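Local coordinates for phosphoprotein (Lettuce necrotic yellows virus, PDB 3T4R) that probably serves as a non-catalytic polymerase cofactor, holding the viral polymerase on its nucleoprotein-RNA template and keeping soluble nucleoprotein from encapsidating non-genomic RNA, at residues 30-35 and 63-68; 10-15 and 20-25. All coordinates share one frame; numbering follows the deposited sequence.

Contact 1 (30-35 and 63-68); sequences VDFLVP and IALMAL
L65 sets one methyl, CD2, squarely over the flat face of the F32 ring. L65 CD2 stands 3.4 Å from the centroid of the F32 ring, 10° off its normal, so all six ring carbons lie at similar range: a textbook CH-pi contact. F32 reaches this methyl because its CG is anti to the backbone N (chi1 178°), which swings the ring out from helix 27-33 toward helix 50-72. The bump of the methyl meets a broad plate, and a second bump borders it: the CB of A64 lies at the ring edge, 4.0 Å from F32 CZ. Alanine suits that place, since its one small carbon lets the rim of the ring come close to helix 50-72. On the same side of the F32 ring as the L65 methyl, L33 CD2 comes to 4.3 Å from L65 CD2, a looser touch that extends the apolar patch inward, where L33 also meets Y25 and H62. N61, donating its ND2 to L33 O and touching F32, adds a polar tie to the same helix. No hydrogen bond joins the two segments, so their mutual hold rests on dispersion and shape, with the ring face probably adding a weak CH-pi attraction for the methyl.

Contact 2 (10-15 and 20-25); sequences KLLADL and GEIAQY
L12 and I22 bring helix 4-14 and the short helix 19-22 together, with CA atoms 7.2 Å apart. Along the first segment, L12 comes first and works at two levels. Near the backbone, its CB is 3.8 Å from I22 CD1. Further out, its CD1 methyl lies at the edge of the Y25 ring, in the ring plane, 3.9 Å from Y25 CD2, with CE2 equally near. The ring therefore receives the leucine on its rim, while one of its faces lies against its own chain, E21 O and I22 CA sitting toward the rim of that face. Leucine fits here because its branched end can touch the tyrosine while the stem touches the isoleucine; it also meets V34 and I58.

A13 follows, and its small size matters. I22 CD1 settles into the shallow hollow beside the backbone between L12 and A13, 3.4 Å from A13 N. The methyl of A13 forms one wall, its CB 3.9 Å from I22 CD1. The isoleucine reaches this far because CG1 is anti to its carbonyl carbon (chi1 -53°) and the chain then runs on extended, while I22 CG2 turns toward L12 CD1, a looser approach of 4.2 Å.

After this the first helix ends and L15 turns to helix 50-72. On the partner side, a type I beta turn from I22 to Y25 brings the tyrosine round to the face that carries I22, where it also packs on W17, V30 and L33. The arrangement is that of two consecutive helices joined by a short loop and packed through apolar side chains, part of the small helical bundle that makes up this C-terminal domain of the phosphoprotein.

How the contacts relate
Neither contact contains a hydrogen bond between its segments, yet they differ in style and setting. Contact 1 joins helices distant in sequence; of its four touching residues just L33 is buried, and an aromatic face takes a methyl. Contact 2 joins neighbours in sequence and has two of four buried, L12 and I22; one isoleucine methyl packs against helix backbone and the aromatic ring offers its edge. Their centres are about 13 Å apart, and they share an apolar seam: L33 CD1 lies 3.5 Å from Y25 CE2, and V34 CG2 3.6 Å from L12 CD2. Helix 27-33 and the residue after it pack against helix 4-14 and Y25 as well as helix 50-72, which the first helix also meets directly.

Contact 1 (30-35 and 63-68)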
ATOM      1  N   VAL A  30      -1.061   3.005   6.625  1.00 39.98           N
ATOM      2  CA  VAL A  30      -0.009   2.977   5.576  1.00 36.95           C
ATOM      3  C   VAL A  30       1.033   1.833   5.823  1.00 37.40           C
ATOM      4  O   VAL A  30       1.347   1.016   4.928  1.00 37.34           O
ATOM      5  CB  VAL A  30       0.714   4.368   5.412  1.00 36.85           C
ATOM      6  CG1 VAL A  30       1.870   4.249   4.449  1.00 35.53           C
ATOM      7  CG2 VAL A  30      -0.258   5.448   4.904  1.00 37.35           C
ATOM      8  N   ASP A  31       1.561   1.781   7.040  1.00 38.42           N
ATOM      9  CA  ASP A  31       2.515   0.752   7.439  1.00 39.85           C
ATOM     10  C   ASP A  31       1.964  -0.629   7.276  1.00 39.01           C
ATOM     11  O   ASP A  31       2.661  -1.513   6.846  1.00 40.79           O
ATOM     12  CB  ASP A  31       2.972   0.921   8.903  1.00 42.95           C
ATOM     13  CG  ASP A  31       3.913   2.096   9.115  1.00 43.75           C
ATOM     14  OD1 ASP A  31       4.565   2.572   8.186  1.00 49.52           O
ATOM     15  OD2 ASP A  31       4.082   2.479  10.259  1.00 49.41           O
ATOM     16  N   PHE A  32       0.697  -0.825   7.533  1.00 41.92           N
ATOM     17  CA  PHE A  32       0.072  -2.138   7.368  1.00 44.45           C
ATOM     18  C   PHE A  32      -0.166  -2.509   5.871  1.00 43.32           C
ATOM     19  O   PHE A  32       0.002  -3.651   5.443  1.00 44.89           O
ATOM     20  CB  PHE A  32      -1.246  -2.122   8.097  1.00 49.45           C
ATOM     21  CG  PHE A  32      -2.016  -3.386   7.972  1.00 58.43           C
ATOM     22  CD1 PHE A  32      -2.509  -3.991   9.069  1.00 67.21           C
ATOM     23  CD2 PHE A  32      -2.251  -3.973   6.722  1.00 63.42           C
ATOM     24  CE1 PHE A  32      -3.238  -5.158   8.921  1.00 74.81           C
ATOM     25  CE2 PHE A  32      -2.941  -5.148   6.592  1.00 65.77           C
ATOM     26  CZ  PHE A  32      -3.424  -5.732   7.670  1.00 71.45           C
ATOM     27  N   LEU A  33      -0.566  -1.539   5.081  1.00 39.92           N
ATOM     28  CA  LEU A  33      -0.824  -1.807   3.713  1.00 38.82           C
ATOM     29  C   LEU A  33       0.452  -2.020   2.903  1.00 35.14           C
ATOM     30  O   LEU A  33       0.461  -2.823   1.961  1.00 38.40           O
ATOM     31  CB  LEU A  33      -1.579  -0.602   3.154  1.00 37.12           C
ATOM     32  CG  LEU A  33      -2.988  -0.372   3.667  1.00 40.94           C
ATOM     33  CD1 LEU A  33      -3.540   0.832   2.986  1.00 41.59           C
ATOM     34  CD2 LEU A  33      -3.894  -1.503   3.315  1.00 47.26           C
ATOM     35  N   VAL A  34       1.467  -1.252   3.217  1.00 32.34           N
ATOM     36  CA  VAL A  34       2.779  -1.251   2.525  1.00 31.14           C
ATOM     37  C   VAL A  34       3.865  -1.559   3.560  1.00 30.79           C
ATOM     38  O   VAL A  34       4.539  -0.705   4.063  1.00 31.76           O
ATOM     39  CB  VAL A  34       3.056   0.083   1.853  1.00 31.58           C
ATOM     40  CG1 VAL A  34       4.247  -0.085   0.920  1.00 31.28           C
ATOM     41  CG2 VAL A  34       1.844   0.532   0.972  1.00 31.78           C
ATOM     42  N   PRO A  35       3.972  -2.827   3.938  1.00 34.02           N
ATOM     43  CA  PRO A  35       5.062  -3.198   4.796  1.00 36.91           C
ATOM     44  C   PRO A  35       6.415  -2.890   4.083  1.00 37.14           C
ATOM     45  O   PRO A  35       6.384  -2.690   2.849  1.00 36.62           O
ATOM     46  CB  PRO A  35       4.845  -4.719   4.968  1.00 37.78           C
ATOM     47  CG  PRO A  35       3.338  -4.934   4.614  1.00 38.93           C
ATOM     48  CD  PRO A  35       3.074  -3.965   3.565  1.00 35.20           C
ATOM     49  N   ILE A  63      -7.390  -6.229   2.133  1.00 54.90           N
ATOM     50  CA  ILE A  63      -8.446  -7.252   2.308  1.00 57.45           C
ATOM     51  C   ILE A  63      -8.390  -7.722   3.753  1.00 53.96           C
ATOM     52  O   ILE A  63      -9.393  -7.721   4.428  1.00 56.19           O
ATOM     53  CB  ILE A  63      -8.248  -8.476   1.310  1.00 60.52           C
ATOM     54  CG1 ILE A  63      -8.709  -8.159  -0.090  1.00 66.16           C
ATOM     55  CG2 ILE A  63      -8.874  -9.742   1.800  1.00 64.41           C
ATOM     56  CD1 ILE A  63      -7.939  -8.970  -1.105  1.00 71.05           C
ATOM     57  N   ALA A  64      -7.195  -8.075   4.212  1.00 51.87           N
ATOM     58  CA  ALA A  64      -6.951  -8.432   5.602  1.00 50.02           C
ATOM     59  C   ALA A  64      -7.525  -7.394   6.565  1.00 49.44           C
ATOM     60  O   ALA A  64      -8.198  -7.759   7.509  1.00 51.03           O
ATOM     61  CB  ALA A  64      -5.463  -8.661   5.862  1.00 50.88           C
ATOM     62  N   LEU A  65      -7.268  -6.115   6.298  1.00 50.00           N
ATOM     63  CA  LEU A  65      -7.628  -5.026   7.178  1.00 53.69           C
ATOM     64  C   LEU A  65      -9.103  -4.907   7.227  1.00 55.78           C
ATOM     65  O   LEU A  65      -9.668  -4.805   8.313  1.00 60.01           O
ATOM     66  CB  LEU A  65      -7.085  -3.735   6.635  1.00 57.17           C
ATOM     67  CG  LEU A  65      -6.729  -2.602   7.542  1.00 65.40           C
ATOM     68  CD1 LEU A  65      -7.004  -2.871   9.035  1.00 72.31           C
ATOM     69  CD2 LEU A  65      -5.252  -2.373   7.322  1.00 70.57           C
HETATM   70  N   MSE A  66      -9.723  -4.896   6.056  1.00 54.85           N
HETATM   71  CA  MSE A  66     -11.174  -4.825   5.941  1.00 58.17           C
HETATM   72  C   MSE A  66     -11.840  -5.959   6.695  1.00 55.60           C
HETATM   73  O   MSE A  66     -12.821  -5.742   7.378  1.00 59.18           O
HETATM   74  CB  MSE A  66     -11.635  -4.895   4.474  0.90 61.03           C
HETATM   75  CG  MSE A  66     -11.491  -3.651   3.620  0.90 67.00           C
HETATM   76 SE   MSE A  66     -12.101  -4.059   1.793  0.40 75.32          SE
HETATM   77  CE  MSE A  66     -10.726  -5.220   1.019  0.90 68.27           C
ATOM     78  N   ALA A  67     -11.349  -7.179   6.522  1.00 51.31           N
ATOM     79  CA  ALA A  67     -11.979  -8.321   7.119  1.00 51.85           C
ATOM     80  C   ALA A  67     -12.053  -8.157   8.642  1.00 53.11           C
ATOM     81  O   ALA A  67     -13.056  -8.523   9.279  1.00 55.14           O
ATOM     82  CB  ALA A  67     -11.185  -9.501   6.800  1.00 52.16           C
ATOM     83  N   LEU A  68     -10.950  -7.654   9.194  1.00 52.73           N
ATOM     84  CA  LEU A  68     -10.757  -7.430  10.604  1.00 57.50           C
ATOM     85  C   LEU A  68     -11.698  -6.355  11.109  1.00 60.77           C
ATOM     86  O   LEU A  68     -12.222  -6.471  12.193  1.00 66.02           O
ATOM     87  CB  LEU A  68      -9.300  -7.024  10.815  1.00 58.90           C
ATOM     88  CG  LEU A  68      -8.321  -8.006  11.489  1.00 66.88           C
ATOM     89  CD1 LEU A  68      -8.791  -9.492  11.569  1.00 67.99           C
ATOM     90  CD2 LEU A  68      -6.948  -7.898  10.858  1.00 67.05           C
TER

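Contact 2 (10-15 and 20-25)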
ATOM      1  N   LYS A  10       3.923   7.654  -1.595  1.00 34.44           N
ATOM      2  CA  LYS A  10       4.284   7.934  -2.982  1.00 33.96           C
ATOM      3  C   LYS A  10       4.133   6.652  -3.777  1.00 34.10           C
ATOM      4  O   LYS A  10       3.703   6.725  -4.888  1.00 34.40           O
ATOM      5  CB  LYS A  10       5.749   8.410  -3.053  1.00 35.91           C
ATOM      6  CG  LYS A  10       6.204   8.774  -4.415  1.00 37.55           C
ATOM      7  CD  LYS A  10       7.721   8.968  -4.621  1.00 40.64           C
ATOM      8  CE  LYS A  10       8.268  10.125  -3.842  1.00 42.62           C
ATOM      9  NZ  LYS A  10       9.717  10.404  -4.155  1.00 50.33           N
ATOM     10  N   LEU A  11       4.467   5.483  -3.202  1.00 32.48           N
ATOM     11  CA  LEU A  11       4.265   4.240  -3.887  1.00 33.60           C
ATOM     12  C   LEU A  11       2.828   3.979  -4.132  1.00 33.29           C
ATOM     13  O   LEU A  11       2.446   3.583  -5.215  1.00 36.16           O
ATOM     14  CB  LEU A  11       4.804   3.074  -3.063  1.00 34.37           C
ATOM     15  CG  LEU A  11       5.363   1.820  -3.707  1.00 37.66           C
ATOM     16  CD1 LEU A  11       5.148   0.584  -2.899  1.00 37.24           C
ATOM     17  CD2 LEU A  11       5.127   1.537  -5.214  1.00 37.44           C
ATOM     18  N   LEU A  12       2.009   4.140  -3.112  1.00 32.26           N
ATOM     19  CA  LEU A  12       0.571   3.994  -3.266  1.00 33.50           C
ATOM     20  C   LEU A  12       0.037   4.907  -4.409  1.00 34.93           C
ATOM     21  O   LEU A  12      -0.803   4.487  -5.182  1.00 34.78           O
ATOM     22  CB  LEU A  12      -0.133   4.338  -1.968  1.00 32.57           C
ATOM     23  CG  LEU A  12       0.067   3.379  -0.811  1.00 35.11           C
ATOM     24  CD1 LEU A  12      -0.570   3.854   0.477  1.00 32.33           C
ATOM     25  CD2 LEU A  12      -0.552   1.990  -1.219  1.00 39.04           C
ATOM     26  N   ALA A  13       0.484   6.161  -4.495  1.00 33.62           N
ATOM     27  CA  ALA A  13       0.135   6.995  -5.658  1.00 34.70           C
ATOM     28  C   ALA A  13       0.637   6.481  -7.022  1.00 37.48           C
ATOM     29  O   ALA A  13      -0.076   6.617  -8.025  1.00 38.81           O
ATOM     30  CB  ALA A  13       0.616   8.410  -5.446  1.00 36.39           C
ATOM     31  N   ASP A  14       1.865   5.943  -7.040  1.00 36.88           N
ATOM     32  CA  ASP A  14       2.517   5.468  -8.239  1.00 38.17           C
ATOM     33  C   ASP A  14       1.828   4.224  -8.671  1.00 40.36           C
ATOM     34  O   ASP A  14       1.913   3.844  -9.826  1.00 44.21           O
ATOM     35  CB  ASP A  14       3.967   5.140  -7.952  1.00 37.25           C
ATOM     36  CG  ASP A  14       4.847   6.368  -7.835  1.00 42.47           C
ATOM     37  OD1 ASP A  14       4.478   7.477  -8.312  1.00 38.38           O
ATOM     38  OD2 ASP A  14       5.960   6.211  -7.288  1.00 48.13           O
ATOM     39  N   LEU A  15       1.151   3.545  -7.742  1.00 38.33           N
ATOM     40  CA  LEU A  15       0.374   2.353  -8.088  1.00 38.78           C
ATOM     41  C   LEU A  15      -1.112   2.657  -8.341  1.00 39.82           C
ATOM     42  O   LEU A  15      -1.914   1.756  -8.461  1.00 40.14           O
ATOM     43  CB  LEU A  15       0.507   1.321  -6.959  1.00 38.37           C
ATOM     44  CG  LEU A  15       1.900   0.746  -6.742  1.00 39.23           C
ATOM     45  CD1 LEU A  15       1.846  -0.207  -5.492  1.00 42.14           C
ATOM     46  CD2 LEU A  15       2.425  -0.044  -7.929  1.00 42.71           C
ATOM     47  N   GLY A  20      -6.673  11.286  -2.947  1.00 46.58           N
ATOM     48  CA  GLY A  20      -7.731  11.537  -1.986  1.00 51.01           C
ATOM     49  C   GLY A  20      -7.897  10.470  -0.905  1.00 50.99           C
ATOM     50  O   GLY A  20      -8.071  10.783   0.267  1.00 53.66           O
ATOM     51  N   GLU A  21      -7.875   9.198  -1.295  1.00 48.80           N
ATOM     52  CA  GLU A  21      -7.952   8.115  -0.327  1.00 49.19           C
ATOM     53  C   GLU A  21      -6.672   7.804   0.437  1.00 43.43           C
ATOM     54  O   GLU A  21      -6.752   7.490   1.609  1.00 44.20           O
ATOM     55  CB  GLU A  21      -8.512   6.834  -0.927  1.00 52.00           C
ATOM     56  CG  GLU A  21      -8.127   6.555  -2.362  1.00 56.08           C
ATOM     57  CD  GLU A  21      -8.826   5.287  -2.955  1.00 62.73           C
ATOM     58  OE1 GLU A  21      -9.417   4.515  -2.155  0.50 64.13           O
ATOM     59  OE2 GLU A  21      -8.742   5.059  -4.200  0.50 55.29           O
ATOM     60  N   ILE A  22      -5.503   7.899  -0.209  1.00 40.30           N
ATOM     61  CA  ILE A  22      -4.235   7.834   0.524  1.00 35.65           C
ATOM     62  C   ILE A  22      -4.172   8.871   1.672  1.00 38.95           C
ATOM     63  O   ILE A  22      -3.618   8.599   2.762  1.00 39.94           O
ATOM     64  CB  ILE A  22      -3.023   8.016  -0.386  1.00 32.13           C
ATOM     65  CG1 ILE A  22      -3.031   7.062  -1.585  1.00 30.88           C
ATOM     66  CG2 ILE A  22      -1.723   7.851   0.450  1.00 32.49           C
ATOM     67  CD1 ILE A  22      -2.033   7.497  -2.692  1.00 34.18           C
ATOM     68  N   ALA A  23      -4.690  10.081   1.423  1.00 40.27           N
ATOM     69  CA  ALA A  23      -4.579  11.136   2.399  1.00 43.21           C
ATOM     70  C   ALA A  23      -5.405  10.823   3.639  1.00 46.72           C
ATOM     71  O   ALA A  23      -5.198  11.432   4.685  1.00 50.07           O
ATOM     72  CB  ALA A  23      -4.984  12.466   1.801  1.00 44.54           C
ATOM     73  N   GLN A  24      -6.316   9.861   3.541  1.00 47.47           N
ATOM     74  CA  GLN A  24      -7.117   9.530   4.699  1.00 52.83           C
ATOM     75  C   GLN A  24      -6.613   8.291   5.448  1.00 51.01           C
ATOM     76  O   GLN A  24      -7.112   8.029   6.517  1.00 53.68           O
ATOM     77  CB  GLN A  24      -8.632   9.452   4.386  1.00 57.40           C
ATOM     78  N   TYR A  25      -5.636   7.553   4.893  1.00 46.66           N
ATOM     79  CA  TYR A  25      -4.922   6.491   5.663  1.00 44.48           C
ATOM     80  C   TYR A  25      -4.214   7.071   6.857  1.00 44.29           C
ATOM     81  O   TYR A  25      -3.637   8.161   6.766  1.00 45.13           O
ATOM     82  CB  TYR A  25      -3.909   5.742   4.799  1.00 41.14           C
ATOM     83  CG  TYR A  25      -4.537   4.986   3.632  1.00 43.62           C
ATOM     84  CD1 TYR A  25      -5.897   4.650   3.616  1.00 47.77           C
ATOM     85  CD2 TYR A  25      -3.767   4.584   2.548  1.00 42.79           C
ATOM     86  CE1 TYR A  25      -6.455   3.972   2.524  1.00 48.71           C
ATOM     87  CE2 TYR A  25      -4.327   3.915   1.444  1.00 41.12           C
ATOM     88  CZ  TYR A  25      -5.644   3.604   1.458  1.00 45.61           C
ATOM     89  OH  TYR A  25      -6.151   2.921   0.402  1.00 49.44           O
TER